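Local coordinates for lipoate-protein ligase 1 (Plasmodium falciparum, PDB 5T8U) that belongs to the lipoate-protein ligase family and holds lipoic acid in a pocket of its lipoyl protein ligase A/B-type catalytic domain, at residues 144-152 against 201-209; 115-125 against 137-145. One frame throughout, in Å; residues are numbered along the deposited sequence.

Contact 1: 144-152 against 201-209; sequences ITVNDQKCS and TINLSEINN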
loop_
_atom_site.group_PDB
_atom_site.type_symbol
_atom_site.label_atom_id
_atom_site.label_comp_id
_atom_site.label_asym_id
_atom_site.label_seq_id
_atom_site.Cartn_x
_atom_site.Cartn_y
_atom_site.Cartn_z
ATOM N N ILE A 144 7.163 -10.635 4.375
ATOM C CA ILE A 144 8.336 -11.023 5.148
ATOM C C ILE A 144 7.906 -12.102 6.130
ATOM O O ILE A 144 6.949 -11.911 6.891
ATOM C CB ILE A 144 8.961 -9.832 5.899
ATOM C CG1 ILE A 144 9.256 -8.676 4.938
ATOM C CG2 ILE A 144 10.239 -10.268 6.617
ATOM C CD1 ILE A 144 9.692 -7.396 5.633
ATOM N N THR A 145 8.604 -13.231 6.105
ATOM C CA THR A 145 8.373 -14.315 7.044
ATOM C C THR A 145 9.575 -14.470 7.967
ATOM O O THR A 145 10.694 -14.066 7.639
ATOM C CB THR A 145 8.107 -15.635 6.310
ATOM O OG1 THR A 145 9.268 -16.009 5.556
ATOM C CG2 THR A 145 6.911 -15.502 5.372
ATOM N N VAL A 146 9.324 -15.053 9.136
ATOM C CA VAL A 146 10.370 -15.368 10.096
ATOM C C VAL A 146 10.518 -16.873 10.283
ATOM O O VAL A 146 11.634 -17.378 10.427
ATOM C CB VAL A 146 10.105 -14.664 11.446
ATOM C CG1 VAL A 146 8.860 -15.224 12.128
ATOM C CG2 VAL A 146 11.323 -14.777 12.350
ATOM N N ASN A 147 9.407 -17.602 10.286
ATOM C CA ASN A 147 9.406 -19.062 10.312
ATOM C C ASN A 147 8.361 -19.574 9.329
ATOM O O ASN A 147 7.535 -20.432 9.646
ATOM C CB ASN A 147 9.135 -19.593 11.719
ATOM C CG ASN A 147 10.337 -19.472 12.632
ATOM O OD1 ASN A 147 11.481 -19.506 12.180
ATOM N ND2 ASN A 147 10.081 -19.338 13.928
ATOM N N ASP A 148 8.389 -19.039 8.110
ATOM C CA ASP A 148 7.355 -19.252 7.106
ATOM C C ASP A 148 6.034 -18.619 7.521
ATOM O O ASP A 148 4.989 -18.932 6.936
ATOM C CB ASP A 148 7.147 -20.742 6.813
ATOM C CG ASP A 148 8.459 -21.491 6.644
ATOM O OD1 ASP A 148 9.216 -21.172 5.702
ATOM O OD2 ASP A 148 8.736 -22.389 7.466
ATOM N N GLN A 149 6.055 -17.735 8.516
ATOM C CA GLN A 149 4.864 -17.094 9.057
ATOM C C GLN A 149 4.943 -15.600 8.788
ATOM O O GLN A 149 5.979 -14.976 9.037
ATOM C CB GLN A 149 4.742 -17.348 10.561
ATOM C CG GLN A 149 4.781 -18.816 10.949
ATOM C CD GLN A 149 4.711 -19.025 12.448
ATOM O OE1 GLN A 149 5.719 -19.311 13.094
ATOM N NE2 GLN A 149 3.516 -18.883 13.009
ATOM N N LYS A 150 3.847 -15.029 8.298
ATOM C CA LYS A 150 3.837 -13.617 7.942
ATOM C C LYS A 150 4.063 -12.749 9.175
ATOM O O LYS A 150 3.381 -12.905 10.192
ATOM C CB LYS A 150 2.508 -13.249 7.283
ATOM C CG LYS A 150 2.556 -11.958 6.477
ATOM C CD LYS A 150 1.216 -11.228 6.467
ATOM C CE LYS A 150 0.729 -10.963 5.051
ATOM N NZ LYS A 150 -0.367 -9.953 5.016
ATOM N N CYS A 151 5.030 -11.835 9.080
ATOM C CA CYS A 151 5.211 -10.792 10.081
ATOM C C CYS A 151 5.150 -9.392 9.491
ATOM O O CYS A 151 5.135 -8.419 10.255
ATOM C CB CYS A 151 6.550 -10.967 10.817
ATOM S SG CYS A 151 7.991 -10.346 9.928
ATOM N N SER A 152 5.115 -9.260 8.167
ATOM C CA SER A 152 4.997 -7.960 7.525
ATOM C C SER A 152 4.311 -8.133 6.177
ATOM O O SER A 152 4.428 -9.181 5.536
ATOM C CB SER A 152 6.368 -7.293 7.350
ATOM O OG SER A 152 6.347 -6.340 6.302
ATOM N N THR A 201 -1.041 -18.116 8.425
ATOM C CA THR A 201 -1.132 -17.697 9.818
ATOM C C THR A 201 -0.290 -16.449 10.076
ATOM O O THR A 201 0.533 -16.059 9.246
ATOM C CB THR A 201 -0.678 -18.819 10.777
ATOM O OG1 THR A 201 -0.628 -18.317 12.119
ATOM C CG2 THR A 201 0.693 -19.350 10.382
ATOM N N ILE A 202 -0.505 -15.834 11.234
ATOM C CA ILE A 202 0.186 -14.614 11.631
ATOM C C ILE A 202 1.150 -14.947 12.762
ATOM O O ILE A 202 0.950 -15.905 13.517
ATOM C CB ILE A 202 -0.824 -13.524 12.055
ATOM C CG1 ILE A 202 -1.542 -12.952 10.826
ATOM C CG2 ILE A 202 -0.150 -12.405 12.849
ATOM C CD1 ILE A 202 -0.654 -12.140 9.885
ATOM N N ASN A 203 2.213 -14.149 12.869
ATOM C CA ASN A 203 3.180 -14.300 13.948
ATOM C C ASN A 203 3.612 -12.927 14.432
ATOM O O ASN A 203 4.027 -12.084 13.630
ATOM C CB ASN A 203 4.405 -15.102 13.499
ATOM C CG ASN A 203 5.275 -15.533 14.663
ATOM O OD1 ASN A 203 4.779 -15.790 15.761
ATOM N ND2 ASN A 203 6.578 -15.604 14.433
ATOM N N LEU A 204 3.516 -12.709 15.740
ATOM C CA LEU A 204 3.988 -11.472 16.342
ATOM C C LEU A 204 5.481 -11.575 16.617
ATOM O O LEU A 204 5.948 -12.565 17.190
ATOM C CB LEU A 204 3.234 -11.179 17.639
ATOM C CG LEU A 204 1.748 -10.820 17.544
ATOM C CD1 LEU A 204 1.536 -9.697 16.551
ATOM C CD2 LEU A 204 0.884 -12.020 17.180
ATOM N N SER A 205 6.229 -10.552 16.209
ATOM C CA SER A 205 7.665 -10.546 16.447
ATOM C C SER A 205 8.013 -10.488 17.931
ATOM O O SER A 205 9.192 -10.618 18.276
ATOM C CB SER A 205 8.310 -9.375 15.704
ATOM O OG SER A 205 8.403 -9.636 14.315
ATOM N N GLU A 206 7.025 -10.291 18.810
ATOM C CA GLU A 206 7.259 -10.414 20.245
ATOM C C GLU A 206 7.367 -11.870 20.676
ATOM O O GLU A 206 8.034 -12.168 21.673
ATOM C CB GLU A 206 6.139 -9.730 21.031
ATOM C CG GLU A 206 6.214 -8.213 21.034
ATOM C CD GLU A 206 5.175 -7.576 21.937
ATOM O OE1 GLU A 206 4.267 -8.296 22.406
ATOM O OE2 GLU A 206 5.268 -6.354 22.182
ATOM N N ILE A 207 6.718 -12.782 19.948
ATOM C CA ILE A 207 6.844 -14.207 20.231
ATOM C C ILE A 207 8.295 -14.656 20.145
ATOM O O ILE A 207 8.648 -15.716 20.673
ATOM C CB ILE A 207 5.944 -15.014 19.266
ATOM C CG1 ILE A 207 4.473 -14.816 19.645
ATOM C CG2 ILE A 207 6.312 -16.503 19.274
ATOM C CD1 ILE A 207 3.477 -15.474 18.705
ATOM N N ASN A 208 9.152 -13.867 19.491
ATOM C CA ASN A 208 10.556 -14.209 19.330
ATOM C C ASN A 208 11.509 -13.289 20.082
ATOM O O ASN A 208 12.678 -13.651 20.246
ATOM C CB ASN A 208 10.940 -14.188 17.843
ATOM C CG ASN A 208 9.848 -14.739 16.947
ATOM O OD1 ASN A 208 9.047 -13.986 16.394
ATOM N ND2 ASN A 208 9.812 -16.058 16.796
ATOM N N ASN A 209 11.055 -12.124 20.537
ATOM C CA ASN A 209 11.947 -11.160 21.173
ATOM C C ASN A 209 11.130 -10.235 22.068
ATOM O O ASN A 209 9.900 -10.310 22.122
ATOM C CB ASN A 209 12.731 -10.361 20.127
ATOM C CG ASN A 209 14.094 -10.957 19.837
ATOM O OD1 ASN A 209 14.243 -11.783 18.936
ATOM N ND2 ASN A 209 15.100 -10.536 20.598
#

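Contact 2: 115-125 against 137-145; sequences INTSSNFLIIL and KTQGRNDIT. With LPA (lipoic acid), chain C.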
loop_
_atom_site.group_PDB
_atom_site.type_symbol
_atom_site.label_atom_id
_atom_site.label_comp_id
_atom_site.label_asym_id
_atom_site.label_seq_id
_atom_site.Cartn_x
_atom_site.Cartn_y
_atom_site.Cartn_z
ATOM N N ILE A 115 12.084 2.537 -8.451
ATOM C CA ILE A 115 11.622 1.382 -7.692
ATOM C C ILE A 115 12.751 0.894 -6.797
ATOM O O ILE A 115 13.893 0.722 -7.241
ATOM C CB ILE A 115 11.121 0.278 -8.635
ATOM C CG1 ILE A 115 9.910 0.783 -9.430
ATOM C CG2 ILE A 115 10.747 -0.972 -7.839
ATOM C CD1 ILE A 115 9.342 -0.216 -10.424
ATOM N N ASN A 116 12.429 0.665 -5.522
ATOM C CA ASN A 116 13.433 0.346 -4.514
ATOM C C ASN A 116 12.937 -0.747 -3.572
ATOM O O ASN A 116 13.368 -0.818 -2.415
ATOM C CB ASN A 116 13.810 1.601 -3.718
ATOM C CG ASN A 116 15.199 1.517 -3.113
ATOM O OD1 ASN A 116 16.200 1.510 -3.830
ATOM N ND2 ASN A 116 15.267 1.471 -1.787
ATOM N N THR A 117 12.039 -1.608 -4.057
ATOM C CA THR A 117 11.442 -2.644 -3.221
ATOM C C THR A 117 12.508 -3.499 -2.543
ATOM O O THR A 117 12.593 -3.557 -1.308
ATOM C CB THR A 117 10.520 -3.520 -4.074
ATOM O OG1 THR A 117 9.544 -2.697 -4.727
ATOM C CG2 THR A 117 9.811 -4.557 -3.218
ATOM N N SER A 118 13.325 -4.184 -3.346
ATOM C CA SER A 118 14.316 -5.103 -2.799
ATOM C C SER A 118 15.203 -4.412 -1.770
ATOM O O SER A 118 15.444 -4.947 -0.683
ATOM C CB SER A 118 15.159 -5.691 -3.932
ATOM O OG SER A 118 14.347 -6.411 -4.845
ATOM N N SER A 119 15.695 -3.214 -2.094
ATOM C CA SER A 119 16.561 -2.499 -1.160
ATOM C C SER A 119 15.835 -2.194 0.144
ATOM O O SER A 119 16.397 -2.378 1.229
ATOM C CB SER A 119 17.082 -1.214 -1.802
ATOM O OG SER A 119 18.126 -1.490 -2.718
ATOM N N ASN A 120 14.588 -1.725 0.062
ATOM C CA ASN A 120 13.813 -1.469 1.273
ATOM C C ASN A 120 13.725 -2.724 2.135
ATOM O O ASN A 120 14.018 -2.694 3.340
ATOM C CB ASN A 120 12.414 -0.971 0.901
ATOM C CG ASN A 120 12.446 0.284 0.046
ATOM O OD1 ASN A 120 13.473 0.955 -0.055
ATOM N ND2 ASN A 120 11.317 0.610 -0.569
ATOM N N PHE A 121 13.334 -3.846 1.525
ATOM C CA PHE A 121 13.279 -5.103 2.264
ATOM C C PHE A 121 14.637 -5.467 2.848
ATOM O O PHE A 121 14.704 -6.117 3.897
ATOM C CB PHE A 121 12.775 -6.230 1.360
ATOM C CG PHE A 121 11.280 -6.260 1.197
ATOM C CD1 PHE A 121 10.458 -6.452 2.295
ATOM C CD2 PHE A 121 10.698 -6.117 -0.052
ATOM C CE1 PHE A 121 9.083 -6.487 2.154
ATOM C CE2 PHE A 121 9.320 -6.154 -0.201
ATOM C CZ PHE A 121 8.512 -6.339 0.904
ATOM N N LEU A 122 15.727 -5.064 2.194
ATOM C CA LEU A 122 17.052 -5.338 2.744
ATOM C C LEU A 122 17.330 -4.467 3.963
ATOM O O LEU A 122 17.974 -4.916 4.916
ATOM C CB LEU A 122 18.127 -5.123 1.679
ATOM C CG LEU A 122 19.569 -5.359 2.146
ATOM C CD1 LEU A 122 19.752 -6.775 2.675
ATOM C CD2 LEU A 122 20.556 -5.079 1.023
ATOM N N ILE A 123 16.865 -3.217 3.948
ATOM C CA ILE A 123 16.985 -2.373 5.132
ATOM C C ILE A 123 16.236 -3.002 6.296
ATOM O O ILE A 123 16.751 -3.074 7.421
ATOM C CB ILE A 123 16.477 -0.949 4.831
ATOM C CG1 ILE A 123 17.370 -0.277 3.783
ATOM C CG2 ILE A 123 16.429 -0.105 6.110
ATOM C CD1 ILE A 123 16.834 1.045 3.268
ATOM N N ILE A 124 15.019 -3.485 6.046
ATOM C CA ILE A 124 14.233 -4.085 7.123
ATOM C C ILE A 124 14.914 -5.349 7.640
ATOM O O ILE A 124 15.103 -5.524 8.851
ATOM C CB ILE A 124 12.796 -4.361 6.642
ATOM C CG1 ILE A 124 12.145 -3.055 6.170
ATOM C CG2 ILE A 124 11.970 -4.992 7.760
ATOM C CD1 ILE A 124 10.770 -3.218 5.565
ATOM N N LEU A 125 15.305 -6.245 6.731
ATOM C CA LEU A 125 15.959 -7.483 7.147
ATOM C C LEU A 125 17.232 -7.197 7.935
ATOM O O LEU A 125 17.494 -7.837 8.961
ATOM C CB LEU A 125 16.265 -8.349 5.925
ATOM C CG LEU A 125 15.048 -8.870 5.155
ATOM C CD1 LEU A 125 15.476 -9.476 3.827
ATOM C CD2 LEU A 125 14.281 -9.886 5.979
ATOM N N LYS A 137 13.104 -13.931 6.248
ATOM C CA LYS A 137 13.141 -14.134 4.809
ATOM C C LYS A 137 11.981 -13.385 4.170
ATOM O O LYS A 137 10.939 -13.171 4.798
ATOM C CB LYS A 137 13.054 -15.627 4.454
ATOM C CG LYS A 137 13.349 -15.944 2.994
ATOM C CD LYS A 137 13.227 -17.437 2.707
ATOM C CE LYS A 137 13.467 -17.740 1.235
ATOM N NZ LYS A 137 13.852 -19.161 0.998
ATOM N N THR A 138 12.169 -12.978 2.918
ATOM C CA THR A 138 11.099 -12.383 2.129
ATOM C C THR A 138 10.476 -13.493 1.287
ATOM O O THR A 138 11.175 -14.171 0.527
ATOM C CB THR A 138 11.616 -11.229 1.262
ATOM O OG1 THR A 138 10.509 -10.448 0.793
ATOM C CG2 THR A 138 12.432 -11.717 0.064
ATOM N N GLN A 139 9.170 -13.702 1.457
ATOM C CA GLN A 139 8.504 -14.829 0.812
ATOM C C GLN A 139 8.167 -14.512 -0.640
ATOM O O GLN A 139 8.578 -15.230 -1.558
ATOM C CB GLN A 139 7.241 -15.204 1.592
ATOM C CG GLN A 139 6.808 -16.651 1.415
ATOM C CD GLN A 139 5.662 -17.038 2.334
ATOM O OE1 GLN A 139 5.642 -18.137 2.887
ATOM N NE2 GLN A 139 4.700 -16.136 2.498
ATOM N N GLY A 140 7.413 -13.438 -0.863
ATOM C CA GLY A 140 7.069 -13.011 -2.204
ATOM C C GLY A 140 7.488 -11.580 -2.463
ATOM O O GLY A 140 8.415 -11.075 -1.827
ATOM N N ARG A 141 6.806 -10.915 -3.397
ATOM C CA ARG A 141 7.112 -9.522 -3.700
ATOM C C ARG A 141 6.742 -8.584 -2.558
ATOM O O ARG A 141 7.205 -7.439 -2.544
ATOM C CB ARG A 141 6.380 -9.102 -4.980
ATOM C CG ARG A 141 6.678 -7.687 -5.473
ATOM C CD ARG A 141 8.116 -7.530 -5.942
ATOM N NE ARG A 141 8.297 -6.312 -6.728
ATOM C CZ ARG A 141 9.476 -5.813 -7.085
ATOM N NH1 ARG A 141 10.600 -6.417 -6.719
ATOM N NH2 ARG A 141 9.533 -4.700 -7.804
ATOM N N ASN A 142 5.937 -9.043 -1.590
ATOM C CA ASN A 142 5.318 -8.128 -0.639
ATOM C C ASN A 142 5.256 -8.647 0.795
ATOM O O ASN A 142 4.604 -8.006 1.631
ATOM C CB ASN A 142 3.893 -7.795 -1.094
ATOM C CG ASN A 142 2.949 -8.972 -0.943
ATOM O OD1 ASN A 142 3.258 -10.089 -1.360
ATOM N ND2 ASN A 142 1.795 -8.731 -0.329
ATOM N N ASP A 143 5.895 -9.768 1.119
ATOM C CA ASP A 143 5.756 -10.370 2.439
ATOM C C ASP A 143 7.116 -10.679 3.045
ATOM O O ASP A 143 8.088 -10.953 2.337
ATOM C CB ASP A 143 4.924 -11.655 2.378
ATOM C CG ASP A 143 3.445 -11.379 2.225
ATOM O OD1 ASP A 143 3.083 -10.203 2.011
ATOM O OD2 ASP A 143 2.645 -12.332 2.328
ATOM N N ILE A 144 7.163 -10.635 4.375
ATOM C CA ILE A 144 8.336 -11.023 5.148
ATOM C C ILE A 144 7.906 -12.102 6.130
ATOM O O ILE A 144 6.949 -11.911 6.891
ATOM C CB ILE A 144 8.961 -9.832 5.899
ATOM C CG1 ILE A 144 9.256 -8.676 4.938
ATOM C CG2 ILE A 144 10.239 -10.268 6.617
ATOM C CD1 ILE A 144 9.692 -7.396 5.633
ATOM N N THR A 145 8.604 -13.231 6.105
ATOM C CA THR A 145 8.373 -14.315 7.044
ATOM C C THR A 145 9.575 -14.470 7.967
ATOM O O THR A 145 10.694 -14.066 7.639
ATOM C CB THR A 145 8.107 -15.635 6.310
ATOM O OG1 THR A 145 9.268 -16.009 5.556
ATOM C CG2 THR A 145 6.911 -15.502 5.372
HETATM C C1 LPA C . -0.964 -7.573 1.795
HETATM O O1 LPA C . -0.701 -8.459 2.650
HETATM C C2 LPA C . -0.307 -6.199 1.895
HETATM O O2 LPA C . -1.766 -7.821 0.856
HETATM C C3 LPA C . -0.855 -5.471 3.120
HETATM C C4 LPA C . -0.503 -3.987 3.048
HETATM C C5 LPA C . -1.312 -3.238 4.106
HETATM C C6 LPA C . -1.114 -1.853 3.999
HETATM S S6 LPA C . -2.292 -1.111 4.659
HETATM C C7 LPA C . 0.512 -1.309 4.986
HETATM C C8 LPA C . 0.227 0.088 5.699
HETATM S S8 LPA C . -1.526 0.506 5.366
#

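Contact 1: 144-152 against 201-209
Asn-203 lays its side-chain amide over that of Gln-149. The two planes are 9° apart and stacked, and Gln-149 CB meets Asn-203 CB at 3.7 Å. CG of Asn-203 stands anti to the backbone N (chi1 -167°), which carries the amide across to Val-146. There ND2 of Asn-203 lies 3.3 Å from CG1 of Val-146, and the two side chains meet at about a right angle. CG2 of Thr-201 adds a methyl contact to Gln-149 NE2 at 3.9 Å. The backbones are tied by one hydrogen bond, from Asn-203 N to Lys-150 O (3.2 Å, 144° at the hydrogen). Lys-150 and Ile-202 are paired in a single beta bridge. It joins the loop before helix 213-227 to a beta hairpin of strands 143-145 and 150-159, which carries a classic bulge, with Cys-151 and Ser-152 both facing Ile-144. The Lys-150 chain runs beside Ile-202, with CD 4.0 Å from Ile-202 CD1, and NZ goes on to hydrogen-bond lipoic acid. The packing is looser beyond Asn-203. Cys-151 CB is 4.2 Å from Ser-205 OG, and Val-146 CG1 is 4.4 Å from Asn-208 OD1. At this end Asn-147 is exposed and Asn-208 partly so.

Contact 2: 115-125 against 137-145
Phe-121 projects from helix 117-132 as the main bump, and the hairpin 137-145 forms the hollow that receives it. Thr-138 OG1 sits over the centre of one ring face, 4.2 Å above the plane. Ile-144 CD1 lies at the ring edge, in plane, while Ile-144 CG1 approaches Phe-121 CE1 obliquely at 3.5 Å. The backbone oxygen of Arg-141 closes in on Phe-121 CE2 at 3.4 Å. Ile-144 is the bump from the strand side. Besides the ring, its CD1 touches Ile-124 CG2 at 3.9 Å, and its CG2 slides past Leu-125 CD2. From the hairpin loop, Arg-141 bends at chi2 (67°) and brings its guanidinium to Thr-117 at the helix start, whose OG1 lies above the plane toward its rim. No hydrogen bond crosses the contact. The hollow is braced from within: Thr-138 OG1 donates to Asp-143 O (2.9 Å), and Gln-139 N reaches the same oxygen from the opposite face. On the loop between the strands, Asn-142 ND2 comes within 3.7 Å of C1 of lipoic acid. Helix part 117-125 and strand 143-145 run 29° apart. This is a helix packed on the edge hairpin of the mixed sheet of an alpha/beta catalytic domain, beside its ligand pocket.

Contacts 1 and 2 share Ile-144 and Thr-145 of strand 143-145, and both lie within the catalytic domain. Ile-144 packs on the helix in contact 2 but does not touch the loop 201-209 in contact 1. Both are partly buried. Contact 2 lies nearer the centre of the chain, about 14 Å from it, against about 20 Å for contact 1. Their chemistry differs with the elements they join. Contact 2 is mostly apolar packing of a helix on the sheet, with the exposed Arg-141 at its margin. Contact 1 joins a loop to a hairpin through stacked amides and a backbone bond. The contacts touch where Lys-150 CE packs 3.6 Å from Asp-143 OD2. Each gives one residue to the lipoic acid pocket, Lys-150 and Asn-142.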